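Salt-tolerant glutaminase (Micrococcus luteus, PDB 3IF5) probably catalyses the hydrolysis of L-glutamine to L-glutamate and ammonium, as a member of the glutaminase family. Local coordinates at residues 26-31 / 154-159; 37-42 / 275-280; 250-255 / 294-299. All coordinates share one frame; numbering follows the deposited sequence.

Contact 1: 26-31 / 154-159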
# COMPACT_ATOMS: atom_id res chain seq x y z
N GLN A 26 -32.65 -1.63 4.80
CA GLN A 26 -34.04 -1.87 5.19
C GLN A 26 -34.31 -2.09 6.68
O GLN A 26 -35.46 -1.97 7.11
CB GLN A 26 -34.58 -3.08 4.42
CG GLN A 26 -34.44 -2.97 2.92
CD GLN A 26 -35.31 -1.89 2.33
OE1 GLN A 26 -34.99 -1.31 1.30
NE2 GLN A 26 -36.43 -1.61 2.99
N TYR A 27 -33.28 -2.38 7.46
CA TYR A 27 -33.47 -2.66 8.88
C TYR A 27 -34.14 -1.55 9.73
O TYR A 27 -34.64 -1.83 10.82
CB TYR A 27 -32.14 -3.10 9.50
CG TYR A 27 -31.22 -2.00 9.96
CD1 TYR A 27 -31.43 -1.37 11.19
CD2 TYR A 27 -30.11 -1.64 9.22
CE1 TYR A 27 -30.55 -0.42 11.67
CE2 TYR A 27 -29.22 -0.67 9.68
CZ TYR A 27 -29.44 -0.07 10.91
OH TYR A 27 -28.56 0.87 11.41
N ILE A 28 -34.15 -0.32 9.24
CA ILE A 28 -34.81 0.77 9.96
C ILE A 28 -35.44 1.75 8.98
O ILE A 28 -34.93 1.96 7.88
CB ILE A 28 -33.86 1.56 10.89
CG1 ILE A 28 -32.53 1.81 10.20
CG2 ILE A 28 -33.70 0.83 12.21
CD1 ILE A 28 -31.60 2.71 10.99
N PRO A 29 -36.56 2.37 9.37
CA PRO A 29 -37.28 3.33 8.52
C PRO A 29 -36.47 4.54 8.08
O PRO A 29 -36.43 4.88 6.89
CB PRO A 29 -38.48 3.72 9.38
CG PRO A 29 -37.93 3.62 10.78
CD PRO A 29 -37.16 2.32 10.72
N VAL A 30 -35.80 5.20 9.02
CA VAL A 30 -35.01 6.38 8.72
C VAL A 30 -34.01 6.13 7.58
O VAL A 30 -33.76 7.02 6.77
CB VAL A 30 -34.26 6.87 9.99
CG1 VAL A 30 -33.26 5.82 10.45
CG2 VAL A 30 -33.58 8.20 9.71
N LEU A 31 -33.44 4.93 7.53
CA LEU A 31 -32.50 4.59 6.47
C LEU A 31 -33.22 4.05 5.24
O LEU A 31 -32.80 4.30 4.10
CB LEU A 31 -31.49 3.55 6.95
CG LEU A 31 -30.37 4.02 7.89
CD1 LEU A 31 -29.44 2.86 8.19
CD2 LEU A 31 -29.61 5.15 7.23
N TRP A 154 -29.89 11.67 16.80
CA TRP A 154 -30.67 10.84 17.71
C TRP A 154 -31.88 10.13 17.11
O TRP A 154 -32.32 9.12 17.66
CB TRP A 154 -31.06 11.67 18.92
CG TRP A 154 -29.84 12.19 19.62
CD1 TRP A 154 -29.36 13.46 19.58
CD2 TRP A 154 -28.90 11.42 20.37
NE1 TRP A 154 -28.16 13.53 20.27
CE2 TRP A 154 -27.86 12.29 20.76
CE3 TRP A 154 -28.83 10.07 20.75
CZ2 TRP A 154 -26.76 11.86 21.51
CZ3 TRP A 154 -27.73 9.64 21.50
CH2 TRP A 154 -26.72 10.53 21.87
N GLU A 155 -32.41 10.63 16.00
CA GLU A 155 -33.54 9.95 15.40
C GLU A 155 -33.06 8.57 14.95
O GLU A 155 -33.74 7.56 15.15
CB GLU A 155 -34.09 10.72 14.20
CG GLU A 155 -35.43 10.21 13.69
CD GLU A 155 -35.83 10.80 12.34
OE1 GLU A 155 -35.46 11.96 12.07
OE2 GLU A 155 -36.51 10.10 11.56
N THR A 156 -31.88 8.52 14.33
CA THR A 156 -31.30 7.26 13.87
C THR A 156 -30.93 6.39 15.06
O THR A 156 -31.19 5.19 15.08
CB THR A 156 -30.05 7.49 13.00
OG1 THR A 156 -30.42 8.22 11.83
CG2 THR A 156 -29.44 6.17 12.59
N TYR A 157 -30.31 7.00 16.06
CA TYR A 157 -29.91 6.30 17.26
C TYR A 157 -31.08 5.50 17.83
O TYR A 157 -30.98 4.29 18.05
CB TYR A 157 -29.42 7.30 18.30
CG TYR A 157 -29.17 6.70 19.66
CD1 TYR A 157 -28.00 6.00 19.92
CD2 TYR A 157 -30.11 6.80 20.68
CE1 TYR A 157 -27.77 5.42 21.18
CE2 TYR A 157 -29.90 6.23 21.93
CZ TYR A 157 -28.73 5.54 22.17
OH TYR A 157 -28.53 4.98 23.41
N GLU A 158 -32.20 6.19 18.07
CA GLU A 158 -33.39 5.56 18.63
C GLU A 158 -33.98 4.47 17.75
O GLU A 158 -34.39 3.42 18.24
CB GLU A 158 -34.45 6.62 18.93
CG GLU A 158 -34.01 7.60 20.01
CD GLU A 158 -33.65 6.93 21.33
OE1 GLU A 158 -32.79 6.01 21.32
OE2 GLU A 158 -34.21 7.31 22.38
N SER A 159 -34.02 4.72 16.45
CA SER A 159 -34.55 3.73 15.53
C SER A 159 -33.68 2.49 15.59
O SER A 159 -34.19 1.36 15.56
CB SER A 159 -34.57 4.27 14.11
OG SER A 159 -35.59 5.24 13.96
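Val-30 lays its two methyl groups over one side of helix 154-161, between Glu-155, Thr-156 and Ser-159. The methyls straddle Thr-156 OG1, CG2 at 3.8 Å and CG1 at 4.0 Å, and the two side chains cross at about a right angle. CG2 also comes within 4.0 Å of Glu-155 OE2, since the extended glutamate chain slides past the valine in the opposite direction. CG1 also meets Ser-159, 4.2 Å from its CB. Chi1 of 64° gives this placing, with CG2 anti to the backbone N and CG1 between the N and the carbonyl carbon. Two residues before Val-30, Ile-28 reaches Ser-159 through its CG2 branch, 3.4 Å from the serine carbonyl O and 4.0 Å from Ser-159 CB. A small serine suits this place because it lets the other segment come close.

No hydrogen bond joins the two segments, so shape carries the contact. The hydroxyl O of Thr-156 is simply the atom the valine methyls meet, while its hydrogen bond goes to Asp-153 OD2. Ile-28 is the N-cap residue of the short helix 29-32 and also packs on Val-163, while Tyr-27 OH hydrogen-bonds to Glu-160. Glu-160 is seen binding L-glutamate, and this packing of a helix start on a helix is consistent with a second-shell place beside the glutaminase substrate pocket.

Contact 2: 37-42 / 275-280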
# COMPACT_ATOMS: atom_id res chain seq x y z
N ASP A 37 -32.22 9.44 -4.28
CA ASP A 37 -31.71 10.26 -5.38
C ASP A 37 -30.67 11.30 -4.96
O ASP A 37 -30.82 12.49 -5.26
CB ASP A 37 -32.86 10.95 -6.09
CG ASP A 37 -32.51 11.32 -7.51
OD1 ASP A 37 -33.19 12.20 -8.08
OD2 ASP A 37 -31.55 10.73 -8.05
N ARG A 38 -29.63 10.85 -4.27
CA ARG A 38 -28.55 11.72 -3.81
C ARG A 38 -27.21 11.04 -4.13
O ARG A 38 -27.06 9.83 -3.98
CB ARG A 38 -28.68 11.97 -2.31
CG ARG A 38 -29.86 12.86 -1.92
CD ARG A 38 -30.02 12.91 -0.41
NE ARG A 38 -30.26 11.58 0.15
CZ ARG A 38 -30.19 11.28 1.44
NH1 ARG A 38 -29.88 12.22 2.32
NH2 ARG A 38 -30.43 10.04 1.85
N PHE A 39 -26.23 11.83 -4.59
CA PHE A 39 -24.94 11.26 -4.93
C PHE A 39 -23.82 12.30 -4.96
O PHE A 39 -23.82 13.20 -5.81
CB PHE A 39 -25.06 10.55 -6.29
CG PHE A 39 -23.79 9.87 -6.75
CD1 PHE A 39 -22.89 9.33 -5.83
CD2 PHE A 39 -23.52 9.74 -8.11
CE1 PHE A 39 -21.74 8.66 -6.26
CE2 PHE A 39 -22.38 9.07 -8.54
CZ PHE A 39 -21.49 8.53 -7.61
N GLY A 40 -22.88 12.19 -4.03
CA GLY A 40 -21.77 13.13 -3.96
C GLY A 40 -20.39 12.50 -3.84
O GLY A 40 -20.25 11.37 -3.35
N ILE A 41 -19.37 13.23 -4.28
CA ILE A 41 -17.99 12.76 -4.23
C ILE A 41 -17.09 13.91 -3.80
O ILE A 41 -17.34 15.06 -4.14
CB ILE A 41 -17.47 12.31 -5.61
CG1 ILE A 41 -18.43 11.30 -6.23
CG2 ILE A 41 -16.10 11.67 -5.45
CD1 ILE A 41 -17.92 10.70 -7.55
N ALA A 42 -16.03 13.60 -3.06
CA ALA A 42 -15.11 14.63 -2.60
C ALA A 42 -13.72 14.05 -2.44
O ALA A 42 -13.56 12.95 -1.90
CB ALA A 42 -15.59 15.22 -1.28
N ILE A 275 -10.66 10.31 0.27
CA ILE A 275 -11.86 10.24 -0.54
C ILE A 275 -13.12 10.14 0.32
O ILE A 275 -13.11 9.55 1.39
CB ILE A 275 -11.87 9.01 -1.48
CG1 ILE A 275 -10.66 9.05 -2.42
CG2 ILE A 275 -13.17 8.98 -2.27
CD1 ILE A 275 -10.74 8.03 -3.55
N GLY A 276 -14.19 10.73 -0.19
CA GLY A 276 -15.47 10.69 0.49
C GLY A 276 -16.50 10.50 -0.61
O GLY A 276 -16.48 11.22 -1.61
N VAL A 277 -17.39 9.53 -0.45
CA VAL A 277 -18.43 9.29 -1.45
C VAL A 277 -19.73 9.04 -0.72
O VAL A 277 -19.73 8.43 0.34
CB VAL A 277 -18.16 8.06 -2.33
CG1 VAL A 277 -19.06 8.11 -3.56
CG2 VAL A 277 -16.71 7.99 -2.72
N PHE A 278 -20.83 9.50 -1.30
CA PHE A 278 -22.13 9.31 -0.68
C PHE A 278 -23.16 8.92 -1.72
O PHE A 278 -23.28 9.56 -2.77
CB PHE A 278 -22.55 10.59 0.04
CG PHE A 278 -23.97 10.57 0.54
CD1 PHE A 278 -24.41 9.56 1.39
CD2 PHE A 278 -24.87 11.56 0.16
CE1 PHE A 278 -25.73 9.54 1.86
CE2 PHE A 278 -26.19 11.55 0.61
CZ PHE A 278 -26.62 10.54 1.47
N SER A 279 -23.91 7.87 -1.41
CA SER A 279 -24.96 7.37 -2.29
C SER A 279 -25.66 6.26 -1.52
O SER A 279 -25.14 5.15 -1.42
CB SER A 279 -24.36 6.83 -3.59
OG SER A 279 -25.39 6.43 -4.48
N PRO A 280 -26.85 6.56 -0.97
CA PRO A 280 -27.75 5.71 -0.17
C PRO A 280 -27.97 4.24 -0.52
O PRO A 280 -28.00 3.40 0.38
CB PRO A 280 -29.06 6.50 -0.19
CG PRO A 280 -28.59 7.91 -0.19
CD PRO A 280 -27.48 7.87 -1.22
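The guanidinium of Arg-38 and the ring of Phe-278 meet almost perpendicularly, their planes 87° apart. Phe-278 directs its edge at the arginine: CZ sits over the centre of one guanidinium face, 3.6 Å from Arg-38 CZ. A bend at chi3 (-60°) folds the arginine back over the ring edge, and its NH2 passes 3.5 Å from Pro-280 CG. Arg-38 NE hydrogen-bonds to Asp-35 O, which helps fix the group, while Phe-278 also stacks on Phe-60.

Phe-39 turns away, its CG anti to the backbone N. Its edge receives Phe-278 O in the ring plane, 3.1 Å from CD1, and its CE1 lies beside Val-277 CG1, the two side chains pointing the same way. Val-277 and Ile-41 form a non-hydrogen-bonded pair whose branched side chains suit the face beneath helix 289-302. Phe-278 and Ala-42 belong to the other face, on which helix 201-212 packs; their partners Gly-40 and Gly-276 add no side chain there.

The strands run antiparallel at 176°, in the middle of the five-stranded glutaminase sheet. Gly-40 and Phe-278 bond both ways: Gly-40 N bonds to Phe-278 O at 2.9 Å, and Phe-278 N to Gly-40 O at 2.8 Å. Ala-42 and Gly-276 form the next hydrogen-bonded pair. The chemistry thus divides: backbone bonds set the register in a buried sheet, whereas at its end the edge of an aromatic ring stands on the flat face of a guanidinium, while NE is held by Asp-35 O.

Contact 3: 250-255 / 294-299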
# COMPACT_ATOMS: atom_id res chain seq x y z
N LEU A 250 -8.49 -4.98 -2.87
CA LEU A 250 -7.13 -4.45 -2.85
C LEU A 250 -6.57 -4.50 -4.27
O LEU A 250 -5.94 -3.55 -4.73
CB LEU A 250 -6.25 -5.24 -1.87
CG LEU A 250 -4.80 -4.79 -1.59
CD1 LEU A 250 -3.85 -5.42 -2.57
CD2 LEU A 250 -4.70 -3.26 -1.64
N ALA A 251 -6.83 -5.60 -4.97
CA ALA A 251 -6.36 -5.75 -6.34
C ALA A 251 -7.09 -4.84 -7.34
O ALA A 251 -6.45 -4.13 -8.11
CB ALA A 251 -6.48 -7.21 -6.78
N ASP A 252 -8.41 -4.87 -7.32
CA ASP A 252 -9.21 -4.07 -8.26
C ASP A 252 -9.26 -2.56 -8.03
O ASP A 252 -9.37 -1.79 -8.99
CB ASP A 252 -10.64 -4.60 -8.31
CG ASP A 252 -10.71 -6.03 -8.80
OD1 ASP A 252 -9.87 -6.41 -9.65
OD2 ASP A 252 -11.60 -6.77 -8.33
N VAL A 253 -9.19 -2.12 -6.77
CA VAL A 253 -9.27 -0.70 -6.47
C VAL A 253 -8.00 -0.16 -5.81
O VAL A 253 -7.53 0.92 -6.16
CB VAL A 253 -10.47 -0.40 -5.56
CG1 VAL A 253 -10.66 1.10 -5.43
CG2 VAL A 253 -11.73 -1.07 -6.13
N GLY A 254 -7.47 -0.91 -4.85
CA GLY A 254 -6.24 -0.49 -4.19
C GLY A 254 -6.34 0.74 -3.31
O GLY A 254 -5.34 1.41 -3.06
N ILE A 255 -7.54 1.06 -2.85
CA ILE A 255 -7.72 2.21 -1.98
C ILE A 255 -8.26 1.77 -0.62
O ILE A 255 -9.35 1.19 -0.54
CB ILE A 255 -8.71 3.23 -2.58
CG1 ILE A 255 -8.14 3.84 -3.86
CG2 ILE A 255 -9.00 4.33 -1.55
CD1 ILE A 255 -9.16 4.70 -4.61
N ALA A 294 -17.74 4.48 -7.86
CA ALA A 294 -16.95 5.70 -7.98
C ALA A 294 -15.48 5.46 -7.61
O ALA A 294 -14.57 5.99 -8.25
CB ALA A 294 -17.55 6.80 -7.10
N CYS A 295 -15.25 4.67 -6.56
CA CYS A 295 -13.90 4.37 -6.12
C CYS A 295 -13.12 3.62 -7.18
O CYS A 295 -11.97 3.94 -7.46
CB CYS A 295 -13.91 3.56 -4.83
SG CYS A 295 -14.39 4.52 -3.40
N ARG A 296 -13.74 2.60 -7.77
CA ARG A 296 -13.07 1.83 -8.81
C ARG A 296 -12.67 2.77 -9.94
O ARG A 296 -11.60 2.62 -10.52
CB ARG A 296 -13.98 0.73 -9.34
CG ARG A 296 -13.31 -0.14 -10.39
CD ARG A 296 -13.95 -1.53 -10.47
NE ARG A 296 -13.11 -2.44 -11.25
CZ ARG A 296 -13.28 -3.76 -11.28
NH1 ARG A 296 -14.25 -4.33 -10.59
NH2 ARG A 296 -12.45 -4.51 -12.01
N ARG A 297 -13.52 3.76 -10.24
CA ARG A 297 -13.24 4.72 -11.31
C ARG A 297 -12.05 5.63 -11.02
O ARG A 297 -11.17 5.80 -11.87
CB ARG A 297 -14.47 5.58 -11.61
CG ARG A 297 -15.50 4.90 -12.52
CD ARG A 297 -14.89 4.57 -13.89
NE ARG A 297 -14.67 5.76 -14.72
CZ ARG A 297 -15.59 6.31 -15.50
NH1 ARG A 297 -16.81 5.78 -15.58
NH2 ARG A 297 -15.30 7.41 -16.21
N LEU A 298 -12.02 6.21 -9.83
CA LEU A 298 -10.92 7.10 -9.45
C LEU A 298 -9.62 6.33 -9.51
O LEU A 298 -8.57 6.87 -9.86
CB LEU A 298 -11.13 7.63 -8.03
CG LEU A 298 -12.30 8.59 -7.82
CD1 LEU A 298 -12.54 8.83 -6.34
CD2 LEU A 298 -12.00 9.91 -8.53
N SER A 299 -9.69 5.05 -9.16
CA SER A 299 -8.51 4.19 -9.17
C SER A 299 -8.02 3.91 -10.59
O SER A 299 -6.82 3.98 -10.86
CB SER A 299 -8.83 2.87 -8.47
OG SER A 299 -7.74 1.97 -8.58
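This is a mostly buried packing of a helix end on a helix, in which the turn leaving helix 246-252 lies against helix 289-302 just before strand 257-259. Its one direct hydrogen bond runs from Ser-299 OG to Val-253 O, 2.6 Å, with the donor tilted 24° from the carbonyl plane. Chi1 of 175° extends the hydroxyl away from the serine's own backbone N and into the turn. Gly-254, with positive phi, carries the chain out of the helix there, a conformation that a residue without a side chain takes up easily.

Apolar branches fill in beside this bond. Val-253 CG1 lies 3.7 Å from Cys-295 O and 4.1 Å from Cys-295 CB, while Ile-255 CD1 comes 4.3 Å from Ser-299 CB. Compact cysteine and serine let the turn approach the helix closely. Ile-255 also touches Ile-275 of strand 273-278, and Ser-299 packs on Arg-231 of the second subunit.

Toward the exposed side, the extended Arg-296 runs alongside Asp-252. Their carboxylate and guanidinium planes are 11° apart and stacked, with Asp-252 CB over the centre of the guanidinium face. The ion pair from Asp-252 OD1 to Arg-296 NH2 is long, 4.0 Å, and no N-H points at the oxygen. Attraction here is therefore probably general and electrostatic, whereas the directional hold comes from the buried serine.

How the contacts relate
Contacts 2 and 3 are neighbours, their centres 15 Å apart, and share one packing layer: Ile-275 CD1 lies 3.4 Å from Leu-298 CD1, and Ile-41 CD1 lies 3.9 Å from Ala-294 CB. Helix 289-302 thus rests on the central strands and meets the 250-255 turn as well. Contact 1 stands apart, its nearest atoms about 6 Å from contact 2 and about 19 Å from contact 3, although helix 29-32 and strand 40-44 follow each other in the chain. It is also nearest the L-glutamate site, with the Ile-28 side chain about 5 Å from that of Glu-160. The side chain of Pro-280 in contact 2 is about 10 Å from that of Val-261, and contact 3 lies away from the site.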